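Local atomic coordinates of putative branched-chain amino acid ABC transporter, periplasmic branched-chain amino acid-binding protein (Pseudomonas protegens Pf-5, PDB entry 4RU0), a protein that probably serves as the periplasmic solute-binding component of an ABC transporter for branched-chain amino acids or related small ligands. Residues 192-195 with 196-199; 420-423 with 424-427. One frame throughout, in Å; residues are numbered along the deposited sequence.

Contact 1. Residues 192-195 with 196-199; sequences YGRE and TLGP. With P3G (3,6,9,12,15-pentaoxaheptadecane), chain C.
Arg194 and Leu197 are the ends of a type I beta turn, closed by Leu197 N donating to Arg194 O over 3.1 Å at an N-H...O angle of 162°. The two side chains run alongside each other, Leu197 CD1 resting on Arg194 CB at 3.8 Å, while the extended arginine carries NE on to a salt bridge with Asp189. Two waters brace the turn. One donates to Gly193 O and takes a hydrogen bond from Thr196 OG1 at 2.6 Å; chi1 of 46° sets that hydroxyl between the backbone N and the carbonyl carbon, where it can reach this water. The other donates to Glu195 O at 2.7 Å and accepts from Gly198 N. Pro199 has no N-H to offer Glu195 O and puts its CD 3.5 Å away instead. Glu195 itself bends at chi2, and its OE1 is hydrogen-bonded to Thr139. Tyr192 belongs to the ligand pocket: P3G O6 lies 3.8 Å above one face of the ring, offset toward the rim, and the phenol OH is bonded to Thr242 O. With an alanine here, this part of the polyether is likely to lose its aromatic wall and Thr242 O its phenol partner. The turn joins helix 191-194, just after strand 182-188, to helix 197-207; Glu195 and Pro199 lean on Tyr158 of helix 157-172, and Tyr192 O is bound by Arg241 at the end of strand 237-241.

Contact 2. Residues 420-423 with 424-427; sequences LLRP and LIDE
Arg422 and Asp426 form an i to i+4 salt bridge on helix 418-435, one turn apart and flanking the proline kink at Pro423. Arg422 bends at chi2 (70°), which swings its guanidinium forward along the helix, toward the next turn, so that NE meets Asp426 OD1 at 2.9 Å and NH2 adds a weak second bond to the same oxygen. Ile425 CG2 sits 4.2 Å above one guanidinium face, over its centre. Of the other nitrogens, NH1 is bonded to Arg389 O, which would limit how freely the group turns.

The tightly packed part is the side of Leu421, Leu424 and Ile425. Leu421 and Ile425 are buried, and the three lie against helix 157-172, with Leu424 also touching Leu202 of helix 197-207. By contrast, Pro423 and Glu427 face solvent, and there the main chain carries the contact: Glu427 N donates to Pro423 O at 3.0 Å. Around the kink the bonding is uneven. Leu421 O receives only weak bonds from Leu424 N and Ile425 N, whereas Asp426 N donates to Arg422 O at 2.8 Å, a nearly linear bond. The guanidinium and carboxylate planes stand 66° apart, and NE meets Asp426 OD1 from above the carboxylate plane, 42° out of it.

How the contacts relate
From the N terminus, contact 1 comes first, following strand 182-188 at the turn from helix 191-194 into helix 197-207. Contact 2 lies more than 200 residues later, on helix 418-435, after strand 407-415 at one edge of the mixed sheet. Each is local and closes no large loop; the two run in series and neither nests in nor crosses the other. They meet in space, their centres about 14 Å apart: Leu421 CD2 packs on Pro199 CB at 3.8 Å, and Leu424 CD1 on Gly198 C at 3.9 Å. The late helix is thus tied to the start of helix 197-207, beside helix 157-172.

Contact 1. Residues 192-195 with 196-199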
ATOM      1  N   TYR A 192      -9.903   0.556  -9.552  1.00 33.13           N
ATOM      2  CA  TYR A 192      -9.635   0.516  -8.117  1.00 33.90           C
ATOM      3  C   TYR A 192     -10.837   0.021  -7.315  1.00 19.36           C
ATOM      4  O   TYR A 192     -10.676  -0.775  -6.397  1.00 21.29           O
ATOM      5  CB  TYR A 192      -9.209   1.901  -7.621  1.00 22.92           C
ATOM      6  CG  TYR A 192      -9.505   2.159  -6.162  1.00 25.50           C
ATOM      7  CD1 TYR A 192      -8.697   1.627  -5.162  1.00 23.46           C
ATOM      8  CD2 TYR A 192     -10.579   2.948  -5.786  1.00 21.10           C
ATOM      9  CE1 TYR A 192      -8.964   1.872  -3.826  1.00 22.19           C
ATOM     10  CE2 TYR A 192     -10.853   3.201  -4.460  1.00 23.08           C
ATOM     11  CZ  TYR A 192     -10.044   2.660  -3.483  1.00 30.53           C
ATOM     12  OH  TYR A 192     -10.326   2.912  -2.164  1.00 21.33           O
ATOM     13  N   GLY A 193     -12.030   0.494  -7.658  1.00 18.54           N
ATOM     14  CA  GLY A 193     -13.219   0.149  -6.896  1.00 16.76           C
ATOM     15  C   GLY A 193     -13.783  -1.218  -7.248  1.00 21.49           C
ATOM     16  O   GLY A 193     -14.379  -1.893  -6.409  1.00 18.02           O
ATOM     17  N   ARG A 194     -13.587  -1.627  -8.496  1.00 17.22           N
ATOM     18  CA  ARG A 194     -14.111  -2.895  -8.982  1.00 23.43           C
ATOM     19  C   ARG A 194     -13.216  -4.093  -8.633  1.00 25.59           C
ATOM     20  O   ARG A 194     -13.637  -5.241  -8.796  1.00 27.38           O
ATOM     21  CB  ARG A 194     -14.318  -2.828 -10.500  1.00 22.45           C
ATOM     22  CG  ARG A 194     -15.384  -1.836 -10.962  1.00 19.37           C
ATOM     23  CD  ARG A 194     -15.427  -1.784 -12.487  1.00 21.76           C
ATOM     24  NE  ARG A 194     -16.278  -0.708 -12.987  1.00 49.89           N
ATOM     25  CZ  ARG A 194     -16.815  -0.681 -14.206  1.00 56.42           C
ATOM     26  NH1 ARG A 194     -16.601  -1.681 -15.057  1.00 56.76           N
ATOM     27  NH2 ARG A 194     -17.578   0.341 -14.573  1.00 52.33           N
ATOM     28  N   GLU A 195     -12.000  -3.831  -8.151  1.00 18.10           N
ATOM     29  CA  GLU A 195     -11.026  -4.899  -7.904  1.00 19.08           C
ATOM     30  C   GLU A 195     -11.520  -5.923  -6.899  1.00 27.32           C
ATOM     31  O   GLU A 195     -11.186  -7.097  -7.007  1.00 29.94           O
ATOM     32  CB  GLU A 195      -9.681  -4.333  -7.411  1.00 27.35           C
ATOM     33  CG  GLU A 195      -8.649  -4.089  -8.501  1.00 42.34           C
ATOM     34  CD  GLU A 195      -8.432  -5.296  -9.408  1.00 44.87           C
ATOM     35  OE1 GLU A 195      -7.779  -6.273  -8.982  1.00 42.26           O
ATOM     36  OE2 GLU A 195      -8.915  -5.261 -10.559  1.00 52.51           O
ATOM     37  N   THR A 196     -12.318  -5.482  -5.928  1.00 16.39           N
ATOM     38  CA  THR A 196     -12.747  -6.371  -4.855  1.00 15.68           C
ATOM     39  C   THR A 196     -14.012  -7.153  -5.199  1.00 15.29           C
ATOM     40  O   THR A 196     -14.505  -7.917  -4.370  1.00 17.87           O
ATOM     41  CB  THR A 196     -12.984  -5.600  -3.536  1.00 14.65           C
ATOM     42  OG1 THR A 196     -13.750  -4.418  -3.794  1.00 15.70           O
ATOM     43  CG2 THR A 196     -11.665  -5.225  -2.890  1.00 15.78           C
ATOM     44  N   LEU A 197     -14.532  -6.974  -6.411  1.00 15.80           N
ATOM     45  CA  LEU A 197     -15.736  -7.698  -6.835  1.00 20.86           C
ATOM     46  C   LEU A 197     -15.533  -9.210  -6.810  1.00 21.82           C
ATOM     47  O   LEU A 197     -16.327  -9.940  -6.216  1.00 17.38           O
ATOM     48  CB  LEU A 197     -16.166  -7.260  -8.237  1.00 17.29           C
ATOM     49  CG  LEU A 197     -16.818  -5.880  -8.300  1.00 16.46           C
ATOM     50  CD1 LEU A 197     -16.993  -5.437  -9.742  1.00 18.13           C
ATOM     51  CD2 LEU A 197     -18.156  -5.871  -7.563  1.00 15.60           C
ATOM     52  N   GLY A 198     -14.471  -9.675  -7.458  1.00 26.18           N
ATOM     53  CA  GLY A 198     -14.133 -11.087  -7.455  1.00 20.80           C
ATOM     54  C   GLY A 198     -14.011 -11.719  -6.078  1.00 21.87           C
ATOM     55  O   GLY A 198     -14.777 -12.631  -5.740  1.00 22.74           O
ATOM     56  N   PRO A 199     -13.055 -11.239  -5.267  1.00 22.65           N
ATOM     57  CA  PRO A 199     -12.816 -11.882  -3.967  1.00 19.73           C
ATOM     58  C   PRO A 199     -14.017 -11.808  -3.021  1.00 19.00           C
ATOM     59  O   PRO A 199     -14.274 -12.772  -2.295  1.00 20.88           O
ATOM     60  CB  PRO A 199     -11.617 -11.105  -3.402  1.00 19.72           C
ATOM     61  CG  PRO A 199     -11.590  -9.825  -4.145  1.00 19.62           C
ATOM     62  CD  PRO A 199     -12.127 -10.121  -5.514  1.00 19.37           C
TER
HETATM   63  O3  P3G C 501       0.791   7.941  -2.981  1.00 49.42           O
HETATM   64  C7  P3G C 501       0.693   6.638  -3.527  1.00 46.71           C
HETATM   65  C8  P3G C 501      -0.091   6.701  -4.824  1.00 47.90           C
HETATM   66  O4  P3G C 501      -0.693   5.435  -5.052  1.00 43.02           O
HETATM   67  C9  P3G C 501      -1.990   5.563  -5.606  1.00 36.19           C
HETATM   68  C10 P3G C 501      -2.896   4.586  -4.892  1.00 39.48           C
HETATM   69  O5  P3G C 501      -3.914   4.163  -5.780  1.00 40.72           O
HETATM   70  C11 P3G C 501      -5.195   4.279  -5.194  1.00 38.41           C
HETATM   71  C12 P3G C 501      -6.250   4.119  -6.272  1.00 38.05           C
HETATM   72  O6  P3G C 501      -7.160   5.200  -6.203  1.00 38.26           O
HETATM   73  C13 P3G C 501      -7.954   5.299  -7.362  1.00 46.25           C
HETATM   74  C14 P3G C 501      -7.395   6.387  -8.243  1.00 49.62           C
HETATM   75  O7  P3G C 501      -7.943   6.262  -9.546  1.00 58.17           O
HETATM   76  O   HOH W   1     -16.066  -4.100  -4.980  1.00 18.86           O
HETATM   77  O   HOH W   2     -12.350  -8.449  -9.003  1.00 21.82           O

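Contact 2. Residues 420-423 with 424-427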
ATOM      1  N   LEU A 420      -7.044 -19.274   0.056  1.00 33.32           N
ATOM      2  CA  LEU A 420      -8.409 -19.328  -0.440  1.00 32.59           C
ATOM      3  C   LEU A 420      -8.590 -18.523  -1.730  1.00 39.95           C
ATOM      4  O   LEU A 420      -9.322 -18.934  -2.631  1.00 38.58           O
ATOM      5  CB  LEU A 420      -9.366 -18.819   0.638  1.00 34.49           C
ATOM      6  CG  LEU A 420     -10.849 -18.743   0.292  1.00 31.22           C
ATOM      7  CD1 LEU A 420     -11.355 -20.105  -0.146  1.00 33.22           C
ATOM      8  CD2 LEU A 420     -11.627 -18.236   1.496  1.00 30.75           C
ATOM      9  N   LEU A 421      -7.913 -17.380  -1.814  1.00 33.79           N
ATOM     10  CA  LEU A 421      -8.042 -16.481  -2.964  1.00 37.34           C
ATOM     11  C   LEU A 421      -7.138 -16.843  -4.139  1.00 31.74           C
ATOM     12  O   LEU A 421      -7.363 -16.385  -5.261  1.00 40.18           O
ATOM     13  CB  LEU A 421      -7.733 -15.046  -2.548  1.00 27.20           C
ATOM     14  CG  LEU A 421      -8.583 -14.424  -1.454  1.00 30.70           C
ATOM     15  CD1 LEU A 421      -7.944 -13.117  -1.009  1.00 27.43           C
ATOM     16  CD2 LEU A 421      -9.995 -14.195  -1.959  1.00 25.83           C
ATOM     17  N   ARG A 422      -6.117 -17.653  -3.877  1.00 46.40           N
ATOM     18  CA  ARG A 422      -5.088 -17.963  -4.872  1.00 41.94           C
ATOM     19  C   ARG A 422      -5.614 -18.454  -6.237  1.00 40.46           C
ATOM     20  O   ARG A 422      -5.036 -18.110  -7.266  1.00 43.82           O
ATOM     21  CB  ARG A 422      -4.109 -18.991  -4.300  1.00 32.73           C
ATOM     22  CG  ARG A 422      -2.901 -19.261  -5.192  1.00 33.42           C
ATOM     23  CD  ARG A 422      -1.949 -18.070  -5.241  1.00 32.41           C
ATOM     24  NE  ARG A 422      -1.077 -18.131  -6.409  1.00 32.61           N
ATOM     25  CZ  ARG A 422       0.042 -17.428  -6.567  1.00 33.46           C
ATOM     26  NH1 ARG A 422       0.458 -16.595  -5.619  1.00 32.08           N
ATOM     27  NH2 ARG A 422       0.755 -17.568  -7.680  1.00 33.47           N
ATOM     28  N   PRO A 423      -6.694 -19.261  -6.262  1.00 42.99           N
ATOM     29  CA  PRO A 423      -7.178 -19.644  -7.596  1.00 34.70           C
ATOM     30  C   PRO A 423      -7.633 -18.463  -8.459  1.00 37.60           C
ATOM     31  O   PRO A 423      -7.474 -18.510  -9.678  1.00 40.11           O
ATOM     32  CB  PRO A 423      -8.353 -20.574  -7.282  1.00 39.23           C
ATOM     33  CG  PRO A 423      -7.987 -21.186  -5.977  1.00 34.06           C
ATOM     34  CD  PRO A 423      -7.328 -20.074  -5.206  1.00 34.49           C
ATOM     35  N   LEU A 424      -8.187 -17.426  -7.841  1.00 28.94           N
ATOM     36  CA  LEU A 424      -8.572 -16.226  -8.577  1.00 30.26           C
ATOM     37  C   LEU A 424      -7.350 -15.541  -9.161  1.00 27.06           C
ATOM     38  O   LEU A 424      -7.368 -15.056 -10.292  1.00 30.77           O
ATOM     39  CB  LEU A 424      -9.324 -15.246  -7.676  1.00 28.26           C
ATOM     40  CG  LEU A 424     -10.710 -15.690  -7.225  1.00 30.33           C
ATOM     41  CD1 LEU A 424     -11.373 -14.583  -6.418  1.00 36.77           C
ATOM     42  CD2 LEU A 424     -11.546 -16.057  -8.434  1.00 28.79           C
ATOM     43  N   ILE A 425      -6.286 -15.494  -8.371  1.00 27.21           N
ATOM     44  CA  ILE A 425      -5.042 -14.895  -8.819  1.00 26.94           C
ATOM     45  C   ILE A 425      -4.417 -15.715  -9.946  1.00 27.90           C
ATOM     46  O   ILE A 425      -4.071 -15.162 -10.994  1.00 27.46           O
ATOM     47  CB  ILE A 425      -4.053 -14.749  -7.658  1.00 30.76           C
ATOM     48  CG1 ILE A 425      -4.505 -13.604  -6.745  1.00 28.55           C
ATOM     49  CG2 ILE A 425      -2.629 -14.537  -8.179  1.00 32.61           C
ATOM     50  CD1 ILE A 425      -3.492 -13.218  -5.706  1.00 32.89           C
ATOM     51  N   ASP A 426      -4.285 -17.025  -9.739  1.00 29.35           N
ATOM     52  CA  ASP A 426      -3.733 -17.903 -10.768  1.00 36.44           C
ATOM     53  C   ASP A 426      -4.488 -17.748 -12.086  1.00 35.01           C
ATOM     54  O   ASP A 426      -3.880 -17.637 -13.150  1.00 43.78           O
ATOM     55  CB  ASP A 426      -3.768 -19.367 -10.322  1.00 32.36           C
ATOM     56  CG  ASP A 426      -2.727 -19.682  -9.257  1.00 48.45           C
ATOM     57  OD1 ASP A 426      -1.726 -18.944  -9.155  1.00 49.49           O
ATOM     58  OD2 ASP A 426      -2.910 -20.679  -8.525  1.00 49.29           O
ATOM     59  N   GLU A 427      -5.815 -17.720 -12.001  1.00 35.31           N
ATOM     60  CA  GLU A 427      -6.657 -17.558 -13.181  1.00 29.91           C
ATOM     61  C   GLU A 427      -6.386 -16.243 -13.907  1.00 31.41           C
ATOM     62  O   GLU A 427      -6.188 -16.217 -15.121  1.00 28.97           O
ATOM     63  CB  GLU A 427      -8.134 -17.625 -12.798  1.00 35.19           C
ATOM     64  CG  GLU A 427      -9.068 -17.319 -13.962  1.00 51.20           C
ATOM     65  CD  GLU A 427     -10.283 -16.513 -13.543  1.00 63.32           C
ATOM     66  OE1 GLU A 427     -11.057 -16.992 -12.683  1.00 66.63           O
ATOM     67  OE2 GLU A 427     -10.466 -15.398 -14.080  1.00 72.78           O
TER